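Local coordinates for protein putative agmatinase (Clostridium difficile, PDB 3LHL) that probably hydrolyses agmatine to putrescine and urea, as a manganese-dependent agmatinase of the arginase family, at residues 13-18 with 98-103; 64-67 with 71-74; 79-84 with 89-94; 244-249 with 264-269. All blocks are in the same frame, centred on the assembly; numbering follows the deposited sequence.

Contacts 1, 3 and 4 each include a strand of one parallel sheet of the arginase fold; contact 2 lies in the loop and helix after strand 57-62. Strand 10-15 (contact 1) neighbours strand 90-95 (contact 3), with Phe-13 O to Ile-94 N at 2.9 Å, and strand 90-95 neighbours strand 240-247 (contact 4). Contacts 2 and 3 use the first turn and the later half of helix 70-86, their centres about 15 Å apart. Contact 2 meets contact 1 where Val-73 CG1 touches Phe-17 CD1 at 3.6 Å. His-98 of contact 1 binds a manganese ion, and the Ile-246 side chain of contact 4 is about 11 Å from a manganese; Thr-101 OG1 of contact 1 bonds Asp-245 OD2 of contact 4 at 2.8 Å.

Contact 1 of 4, residues 13-18 with 98-103; sequences FGVGFD and HLVTLP. With MN (manganese (II) ion), chain B.
Val-15 and Val-100 make the tight part of this contact: the CG1 methyls of the two residues lie 3.6 Å apart, the two side chains passing alongside with opposite headings. In Val-100 a chi1 of -57° sets CG1 anti to the carbonyl carbon, and that single methyl also reaches the ring of Phe-17. There the fit is looser, with Val-100 CG1 4.0 Å from Phe-17 CD2 and approaching the ring obliquely. Looser still is Leu-99, whose side chain stays 4.6 Å from segment 13-18. The whole interface buries 158 Å² and is entirely apolar. Its more open side is the backbone at Gly-16, a partly exposed glycine at the centre of an inverse gamma turn; the weak bond from Phe-17 N to Val-15 O, 2.9 Å long, closes that turn.

Apolar contacts on one side of segment 98-103 are matched by metal chemistry on another. The side chain of His-98 starts away from segment 13-18 and binds manganese through ND1 at 2.2 Å, with Asp-121, Asp-125 and Asp-202 completing the protein ligands of that ion. Its NE2 is hydrogen-bonded to Thr-200 OG1, a second-shell contact that helps fix the rotation of the imidazole.

The contact thus joins the C-terminal end of strand 10-15 to the 3-10 turn that leads into helix 101-111. Ile-77 of helix 70-86 touches both valines, as does Met-93 of strand 90-95, the neighbour of strand 10-15 in the sheet.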
# COMPACT_ATOMS: atom_id res chain seq x y z
N PHE A 13 -5.31 -8.94 5.85
CA PHE A 13 -5.23 -8.77 7.29
C PHE A 13 -4.95 -7.32 7.62
O PHE A 13 -4.36 -6.58 6.82
CB PHE A 13 -4.17 -9.71 7.90
CG PHE A 13 -2.76 -9.40 7.50
CD1 PHE A 13 -1.94 -8.65 8.34
CD2 PHE A 13 -2.24 -9.86 6.30
CE1 PHE A 13 -0.62 -8.36 7.99
CE2 PHE A 13 -0.92 -9.58 5.93
CZ PHE A 13 -0.11 -8.83 6.78
N GLY A 14 -5.40 -6.90 8.79
CA GLY A 14 -5.20 -5.52 9.20
C GLY A 14 -4.08 -5.38 10.21
O GLY A 14 -3.77 -6.32 10.94
N VAL A 15 -3.47 -4.21 10.22
CA VAL A 15 -2.38 -3.88 11.13
C VAL A 15 -2.64 -2.48 11.65
O VAL A 15 -2.23 -1.49 11.02
CB VAL A 15 -1.00 -3.90 10.42
CG1 VAL A 15 0.09 -3.50 11.40
CG2 VAL A 15 -0.72 -5.28 9.84
N GLY A 16 -3.35 -2.40 12.77
CA GLY A 16 -3.67 -1.11 13.36
C GLY A 16 -2.51 -0.58 14.18
O GLY A 16 -2.52 -0.62 15.41
N PHE A 17 -1.50 -0.08 13.48
CA PHE A 17 -0.31 0.46 14.11
C PHE A 17 0.07 1.83 13.57
O PHE A 17 0.09 2.04 12.36
CB PHE A 17 0.87 -0.51 13.89
CG PHE A 17 2.20 0.05 14.31
CD1 PHE A 17 2.56 0.08 15.66
CD2 PHE A 17 3.10 0.54 13.37
CE1 PHE A 17 3.79 0.60 16.06
CE2 PHE A 17 4.33 1.06 13.76
CZ PHE A 17 4.68 1.09 15.11
N ASP A 18 0.37 2.77 14.47
CA ASP A 18 0.81 4.11 14.08
C ASP A 18 1.85 4.60 15.07
O ASP A 18 2.00 5.80 15.30
CB ASP A 18 -0.36 5.10 13.98
CG ASP A 18 -1.21 5.15 15.24
OD1 ASP A 18 -0.66 5.08 16.36
OD2 ASP A 18 -2.44 5.29 15.10
N HIS A 98 2.63 3.94 7.15
CA HIS A 98 3.37 3.31 6.07
C HIS A 98 4.55 2.43 6.50
O HIS A 98 5.02 1.61 5.72
CB HIS A 98 3.85 4.38 5.09
CG HIS A 98 3.86 3.93 3.66
ND1 HIS A 98 3.95 4.80 2.60
CD2 HIS A 98 3.80 2.69 3.13
CE1 HIS A 98 3.94 4.12 1.47
NE2 HIS A 98 3.85 2.84 1.76
N LEU A 99 5.00 2.57 7.74
CA LEU A 99 6.13 1.75 8.17
C LEU A 99 5.82 0.25 8.15
O LEU A 99 6.73 -0.56 7.94
CB LEU A 99 6.59 2.17 9.57
CG LEU A 99 7.86 1.49 10.10
CD1 LEU A 99 9.03 1.68 9.14
CD2 LEU A 99 8.20 2.06 11.47
N VAL A 100 4.56 -0.13 8.34
CA VAL A 100 4.18 -1.54 8.35
C VAL A 100 4.60 -2.25 7.06
O VAL A 100 4.73 -3.47 7.02
CB VAL A 100 2.64 -1.75 8.53
CG1 VAL A 100 2.17 -1.08 9.81
CG2 VAL A 100 1.89 -1.23 7.33
N THR A 101 4.80 -1.47 6.00
CA THR A 101 5.20 -2.00 4.71
C THR A 101 6.63 -2.58 4.72
O THR A 101 6.92 -3.53 3.98
CB THR A 101 5.12 -0.89 3.63
OG1 THR A 101 3.74 -0.54 3.43
CG2 THR A 101 5.72 -1.37 2.31
N LEU A 102 7.51 -2.04 5.55
CA LEU A 102 8.89 -2.51 5.59
C LEU A 102 9.02 -4.00 5.93
O LEU A 102 9.57 -4.76 5.14
CB LEU A 102 9.72 -1.66 6.56
CG LEU A 102 11.20 -2.03 6.78
CD1 LEU A 102 11.92 -2.21 5.44
CD2 LEU A 102 11.86 -0.92 7.60
N PRO A 103 8.50 -4.43 7.10
CA PRO A 103 8.60 -5.85 7.44
C PRO A 103 7.84 -6.75 6.47
O PRO A 103 8.27 -7.86 6.17
CB PRO A 103 8.04 -5.90 8.86
CG PRO A 103 7.10 -4.74 8.92
CD PRO A 103 7.88 -3.67 8.19
MN MN B . 3.80 7.02 2.65

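Contact 2 of 4, residues 64-67 with 71-74; sequences EISV and EQVL
With chi1 of 176°, Val-73 holds CG1 anti to its backbone N and facing Ile-65, while CG2, anti to the carbonyl carbon, turns to the backbone of Ser-66. Ile-65 answers with a chi1 of 59° and an extended outer torsion that carries CD1 to 4.2 Å from Val-73 CG1. The setting is a beta-alpha-beta connection of the arginase fold: segment 64-67 belongs to the loop that leaves strand 57-62, and segment 71-74 is the first part of helix 70-86, which leads on to strand 90-95. The loop therefore folds back on the helix it introduces, and the closest alpha carbons, Ile-65 CA and Val-73 CA, are 5.9 Å apart.

The second half of the contact is nearer the surface. Gln-72 CG lies 3.7 Å from Ser-66 CB, the aliphatic part of the glutamine doing the touching. The hydroxyl of Ser-66 has its polar partner one helical turn further along, a hydrogen bond between Ser-66 OG and Glu-76 OE2, which ties the loop to the helix beyond the apolar contact. Ile-65 also packs on Phe-17, linking this partly buried patch to the loop after strand 10-15. The interface totals 177 Å², and its shortest approach involves a main-chain oxygen: Ser-66 O lies 3.5 Å from the CG2 methyl of Val-73.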
# COMPACT_ATOMS: atom_id res chain seq x y z
N GLU A 64 -2.72 -9.35 15.93
CA GLU A 64 -2.56 -8.95 17.32
C GLU A 64 -1.13 -8.44 17.44
O GLU A 64 -0.19 -9.16 17.13
CB GLU A 64 -2.78 -10.14 18.25
CG GLU A 64 -2.85 -9.75 19.72
CD GLU A 64 -2.94 -10.95 20.65
OE1 GLU A 64 -3.85 -11.79 20.47
OE2 GLU A 64 -2.09 -11.05 21.56
N ILE A 65 -0.96 -7.21 17.88
CA ILE A 65 0.37 -6.65 18.01
C ILE A 65 0.66 -6.11 19.41
O ILE A 65 -0.24 -5.66 20.11
CB ILE A 65 0.61 -5.52 16.99
CG1 ILE A 65 -0.42 -4.41 17.19
CG2 ILE A 65 0.53 -6.09 15.57
CD1 ILE A 65 -0.24 -3.23 16.26
N SER A 66 1.93 -6.18 19.80
CA SER A 66 2.34 -5.69 21.11
C SER A 66 2.26 -4.17 21.10
O SER A 66 2.17 -3.54 20.04
CB SER A 66 3.77 -6.13 21.41
OG SER A 66 3.84 -7.54 21.57
N VAL A 67 2.30 -3.58 22.29
CA VAL A 67 2.24 -2.14 22.43
C VAL A 67 3.50 -1.60 23.10
O VAL A 67 4.11 -2.28 23.92
CB VAL A 67 1.01 -1.72 23.28
CG1 VAL A 67 -0.26 -2.29 22.67
CG2 VAL A 67 1.18 -2.19 24.71
N GLU A 71 9.93 -1.71 17.25
CA GLU A 71 10.78 -2.84 16.92
C GLU A 71 10.02 -4.16 17.05
O GLU A 71 10.07 -5.02 16.18
CB GLU A 71 12.01 -2.84 17.85
CG GLU A 71 12.95 -4.04 17.73
CD GLU A 71 14.06 -4.01 18.78
OE1 GLU A 71 13.73 -3.97 19.99
OE2 GLU A 71 15.25 -4.02 18.40
N GLN A 72 9.28 -4.31 18.15
CA GLN A 72 8.51 -5.52 18.40
C GLN A 72 7.36 -5.70 17.41
O GLN A 72 7.08 -6.82 16.97
CB GLN A 72 7.96 -5.50 19.83
CG GLN A 72 7.27 -6.79 20.25
CD GLN A 72 8.16 -8.01 20.05
OE1 GLN A 72 9.35 -8.00 20.39
NE2 GLN A 72 7.59 -9.07 19.48
N VAL A 73 6.69 -4.60 17.08
CA VAL A 73 5.57 -4.63 16.15
C VAL A 73 6.02 -5.05 14.76
O VAL A 73 5.36 -5.85 14.09
CB VAL A 73 4.87 -3.25 16.04
CG1 VAL A 73 3.77 -3.29 14.98
CG2 VAL A 73 4.29 -2.85 17.39
N LEU A 74 7.15 -4.51 14.31
CA LEU A 74 7.66 -4.85 12.99
C LEU A 74 7.95 -6.35 12.86
O LEU A 74 7.62 -6.96 11.85
CB LEU A 74 8.93 -4.05 12.69
CG LEU A 74 8.74 -2.53 12.68
CD1 LEU A 74 10.01 -1.87 12.16
CD2 LEU A 74 7.55 -2.15 11.81

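Contact 3 of 4, residues 79-84 with 89-94; sequences QETYKI and KVPFMI
Ile-84 lays its CG2 methyl over the start of the strand, 3.7 Å from Pro-91 N and 3.9 Å from Pro-91 CB. A chi1 of -63° leaves CG2 anti to the backbone N, and from there it also meets Lys-89 CB at 3.8 Å. One turn earlier, Thr-81 adds a second methyl: its CG2 comes within 3.9 Å of Pro-91 CG, the two side chains crossing at about a right angle. The proline ring is thus gripped by two residues of one helical face, and the contact buries 232 Å².

A single backbone bond ties the turn together. Lys-89 N donates to Ile-84 O at 3.1 Å, noticeably bent at the hydrogen (141°). Of the lysine side chain, CB makes the contact; the rest leads away, its NZ bonding Ser-8 O and its charge forming a cation-pi pair with Tyr-5.

Helix 79-84 and strand 90-94 run roughly antiparallel, at 149°, as the chain passes from helix into strand in a beta-alpha-beta unit, their axes 7.9 Å apart. Around them, Ala-104 and Ala-107 of helix 101-111 pack on Thr-81, Val-108 of that helix on Pro-91, and Ile-11 and Phe-13 of strand 10-15 on Ile-84.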
# COMPACT_ATOMS: atom_id res chain seq x y z
N GLN A 79 6.46 -11.74 10.82
CA GLN A 79 6.05 -13.12 11.06
C GLN A 79 4.77 -13.50 10.32
O GLN A 79 4.74 -14.51 9.63
CB GLN A 79 5.85 -13.36 12.56
CG GLN A 79 7.13 -13.40 13.35
CD GLN A 79 8.09 -14.45 12.84
OE1 GLN A 79 9.06 -14.14 12.15
NE2 GLN A 79 7.81 -15.71 13.15
N GLU A 80 3.73 -12.69 10.48
CA GLU A 80 2.45 -12.97 9.83
C GLU A 80 2.61 -13.03 8.31
O GLU A 80 2.12 -13.96 7.67
CB GLU A 80 1.42 -11.89 10.20
CG GLU A 80 0.01 -12.14 9.64
CD GLU A 80 -0.57 -13.48 10.08
OE1 GLU A 80 -0.64 -13.73 11.30
OE2 GLU A 80 -0.96 -14.28 9.20
N THR A 81 3.30 -12.05 7.75
CA THR A 81 3.52 -11.99 6.31
C THR A 81 4.29 -13.22 5.83
O THR A 81 3.90 -13.86 4.86
CB THR A 81 4.32 -10.72 5.91
OG1 THR A 81 3.71 -9.57 6.50
CG2 THR A 81 4.32 -10.55 4.39
N TYR A 82 5.38 -13.55 6.53
CA TYR A 82 6.21 -14.69 6.16
C TYR A 82 5.42 -15.99 6.04
O TYR A 82 5.56 -16.73 5.07
CB TYR A 82 7.35 -14.90 7.17
CG TYR A 82 8.12 -16.16 6.90
CD1 TYR A 82 8.88 -16.30 5.73
CD2 TYR A 82 8.00 -17.27 7.73
CE1 TYR A 82 9.49 -17.50 5.40
CE2 TYR A 82 8.61 -18.49 7.41
CZ TYR A 82 9.35 -18.59 6.25
OH TYR A 82 9.93 -19.80 5.90
N LYS A 83 4.59 -16.28 7.03
CA LYS A 83 3.80 -17.49 6.98
C LYS A 83 2.91 -17.51 5.74
O LYS A 83 2.76 -18.55 5.09
CB LYS A 83 2.97 -17.63 8.25
CG LYS A 83 3.82 -17.78 9.50
CD LYS A 83 3.01 -17.59 10.77
CE LYS A 83 3.92 -17.56 11.98
NZ LYS A 83 3.18 -17.20 13.23
N ILE A 84 2.33 -16.36 5.39
CA ILE A 84 1.47 -16.29 4.21
C ILE A 84 2.30 -16.54 2.95
O ILE A 84 1.91 -17.33 2.09
CB ILE A 84 0.78 -14.91 4.11
CG1 ILE A 84 -0.15 -14.71 5.31
CG2 ILE A 84 -0.01 -14.81 2.80
CD1 ILE A 84 -0.71 -13.31 5.44
N LYS A 89 0.95 -17.90 -0.80
CA LYS A 89 -0.25 -17.09 -0.90
C LYS A 89 0.16 -15.63 -0.93
O LYS A 89 1.29 -15.29 -0.56
CB LYS A 89 -1.18 -17.36 0.28
CG LYS A 89 -1.65 -18.79 0.38
CD LYS A 89 -2.45 -19.03 1.65
CE LYS A 89 -2.89 -20.47 1.75
NZ LYS A 89 -3.68 -20.88 0.56
N VAL A 90 -0.75 -14.77 -1.36
CA VAL A 90 -0.47 -13.35 -1.44
C VAL A 90 -0.94 -12.60 -0.20
O VAL A 90 -2.11 -12.68 0.18
CB VAL A 90 -1.16 -12.73 -2.68
CG1 VAL A 90 -0.91 -11.22 -2.73
CG2 VAL A 90 -0.64 -13.39 -3.94
N PRO A 91 -0.02 -11.90 0.47
CA PRO A 91 -0.40 -11.15 1.66
C PRO A 91 -0.93 -9.78 1.23
O PRO A 91 -0.30 -9.09 0.43
CB PRO A 91 0.91 -11.04 2.44
CG PRO A 91 1.93 -10.95 1.35
CD PRO A 91 1.45 -11.98 0.34
N PHE A 92 -2.10 -9.41 1.75
CA PHE A 92 -2.70 -8.12 1.45
C PHE A 92 -2.93 -7.46 2.80
O PHE A 92 -3.87 -7.78 3.52
CB PHE A 92 -4.01 -8.30 0.70
CG PHE A 92 -4.55 -7.03 0.09
CD1 PHE A 92 -5.55 -7.08 -0.86
CD2 PHE A 92 -4.05 -5.79 0.48
CE1 PHE A 92 -6.07 -5.91 -1.42
CE2 PHE A 92 -4.56 -4.61 -0.08
CZ PHE A 92 -5.57 -4.68 -1.03
N MSE A 93 -2.05 -6.52 3.13
CA MSE A 93 -2.10 -5.82 4.40
C MSE A 93 -2.83 -4.47 4.33
O MSE A 93 -2.63 -3.68 3.40
CB MSE A 93 -0.66 -5.62 4.90
CG MSE A 93 -0.51 -4.97 6.27
SE MSE A 93 1.35 -5.02 6.87
CE MSE A 93 2.16 -4.01 5.42
N ILE A 94 -3.70 -4.25 5.31
CA ILE A 94 -4.47 -3.02 5.43
C ILE A 94 -3.92 -2.42 6.70
O ILE A 94 -4.40 -2.70 7.80
CB ILE A 94 -5.96 -3.28 5.68
CG1 ILE A 94 -6.54 -4.17 4.58
CG2 ILE A 94 -6.70 -1.95 5.76
CD1 ILE A 94 -6.37 -3.63 3.18

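Contact 4 of 4, residues 244-249 with 264-269; sequences CDIVEL and CKILRE
While Ile-246 touches Ile-266 and Leu-267 in the helix-on-sheet layer of the alpha/beta arginase fold, the flat groups of segment 264-269 lie on the side of the helix turned from strand 240-247. There the guanidinium of Arg-268 takes Glu-269 OE2 at its edge, 2.7 Å from NE and only 5° out of the guanidinium plane, whereas the same oxygen is met from above its own carboxylate plane, 38° out. A longer, weak bond joins Arg-268 NH2 to Glu-269 OE2, so NE and, more weakly, NH2 converge on the one oxygen. Both groups have further partners that fix them: Arg-268 NH1 bonds Glu-42 O, and Glu-269 OE1 bonds Ser-45 OG.

Helix 258-278 lies against strand 240-247 with Ile-246 CA and Leu-267 CA 7.7 Å apart. The fit is light, 103 Å² in all, because a single strand residue reaches across. With chi1 at 58° and chi2 extended, CG2 of Ile-246 faces Ile-266 and CD1 faces Leu-267. Ile-94 of strand 90-95 touches both Ile-246 and Leu-267.

Past Ile-246 the chain turns toward the metal site. Glu-248 has been seen to bind a further manganese in this protein, though none is bound by it in this chain; here its OE2 bonds His-98 N. The helix contact itself rests on Ile-246 CG2 at 4.2 Å from Ile-266 CG2 and Ile-246 CD1 at 4.3 Å from Leu-267 CB.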
# COMPACT_ATOMS: atom_id res chain seq x y z
N CYS A 244 0.85 -7.01 -1.35
CA CYS A 244 0.17 -5.73 -1.51
C CYS A 244 -0.29 -5.13 -0.18
O CYS A 244 -0.47 -5.84 0.81
CB CYS A 244 -1.03 -5.91 -2.44
SG CYS A 244 -2.00 -4.41 -2.77
N ASP A 245 -0.48 -3.81 -0.18
CA ASP A 245 -0.98 -3.12 1.00
C ASP A 245 -1.48 -1.71 0.68
O ASP A 245 -1.09 -1.11 -0.32
CB ASP A 245 0.11 -3.05 2.10
CG ASP A 245 1.26 -2.10 1.75
OD1 ASP A 245 0.99 -0.95 1.35
OD2 ASP A 245 2.43 -2.51 1.90
N ILE A 246 -2.38 -1.21 1.52
CA ILE A 246 -2.90 0.14 1.39
C ILE A 246 -2.69 0.70 2.80
O ILE A 246 -2.93 0.00 3.79
CB ILE A 246 -4.41 0.18 1.02
CG1 ILE A 246 -5.24 -0.57 2.06
CG2 ILE A 246 -4.62 -0.41 -0.37
CD1 ILE A 246 -6.75 -0.54 1.78
N VAL A 247 -2.23 1.94 2.90
CA VAL A 247 -1.95 2.49 4.22
C VAL A 247 -2.29 3.96 4.38
O VAL A 247 -2.63 4.64 3.42
CB VAL A 247 -0.44 2.30 4.56
CG1 VAL A 247 -0.07 0.82 4.56
CG2 VAL A 247 0.41 3.04 3.53
N GLU A 248 -2.17 4.42 5.62
CA GLU A 248 -2.38 5.81 6.00
C GLU A 248 -3.82 6.33 6.07
O GLU A 248 -4.05 7.54 6.15
CB GLU A 248 -1.52 6.73 5.11
CG GLU A 248 -0.01 6.53 5.32
CD GLU A 248 0.45 6.80 6.76
OE1 GLU A 248 -0.40 6.84 7.67
OE2 GLU A 248 1.68 6.95 6.99
N LEU A 249 -4.79 5.42 6.04
CA LEU A 249 -6.18 5.84 6.20
C LEU A 249 -6.30 6.15 7.69
O LEU A 249 -6.05 5.29 8.53
CB LEU A 249 -7.17 4.73 5.86
CG LEU A 249 -8.57 4.99 6.47
CD1 LEU A 249 -9.28 6.11 5.70
CD2 LEU A 249 -9.40 3.72 6.44
N CYS A 264 -12.44 1.37 1.38
CA CYS A 264 -13.16 0.12 1.22
C CYS A 264 -13.28 -0.24 -0.25
O CYS A 264 -13.07 -1.39 -0.62
CB CYS A 264 -14.55 0.23 1.84
SG CYS A 264 -14.54 0.21 3.65
N LYS A 265 -13.60 0.74 -1.09
CA LYS A 265 -13.74 0.49 -2.51
C LYS A 265 -12.39 0.14 -3.12
O LYS A 265 -12.30 -0.76 -3.97
CB LYS A 265 -14.34 1.72 -3.21
CG LYS A 265 -14.73 1.48 -4.66
CD LYS A 265 -15.44 2.70 -5.25
CE LYS A 265 -16.03 2.40 -6.61
NZ LYS A 265 -16.92 3.51 -7.06
N ILE A 266 -11.34 0.83 -2.70
CA ILE A 266 -10.01 0.55 -3.22
C ILE A 266 -9.63 -0.88 -2.82
O ILE A 266 -9.06 -1.63 -3.61
CB ILE A 266 -8.98 1.57 -2.70
CG1 ILE A 266 -9.23 2.93 -3.37
CG2 ILE A 266 -7.56 1.09 -2.98
CD1 ILE A 266 -8.28 4.03 -2.94
N LEU A 267 -9.95 -1.25 -1.59
CA LEU A 267 -9.65 -2.58 -1.11
C LEU A 267 -10.33 -3.61 -2.02
O LEU A 267 -9.71 -4.59 -2.44
CB LEU A 267 -10.14 -2.75 0.33
CG LEU A 267 -10.12 -4.17 0.91
CD1 LEU A 267 -8.71 -4.73 0.89
CD2 LEU A 267 -10.68 -4.15 2.32
N ARG A 268 -11.60 -3.38 -2.32
CA ARG A 268 -12.35 -4.30 -3.17
C ARG A 268 -11.74 -4.47 -4.56
O ARG A 268 -11.46 -5.59 -4.99
CB ARG A 268 -13.80 -3.86 -3.33
CG ARG A 268 -14.63 -4.85 -4.13
CD ARG A 268 -16.01 -4.30 -4.44
NE ARG A 268 -15.93 -3.21 -5.40
CZ ARG A 268 -16.93 -2.37 -5.66
NH1 ARG A 268 -18.08 -2.49 -5.02
NH2 ARG A 268 -16.77 -1.41 -6.56
N GLU A 269 -11.52 -3.36 -5.26
CA GLU A 269 -10.96 -3.41 -6.61
C GLU A 269 -9.62 -4.14 -6.64
O GLU A 269 -9.35 -4.92 -7.55
CB GLU A 269 -10.81 -2.00 -7.19
CG GLU A 269 -12.05 -1.12 -7.03
CD GLU A 269 -13.30 -1.70 -7.70
OE1 GLU A 269 -13.69 -1.20 -8.78
OE2 GLU A 269 -13.89 -2.65 -7.14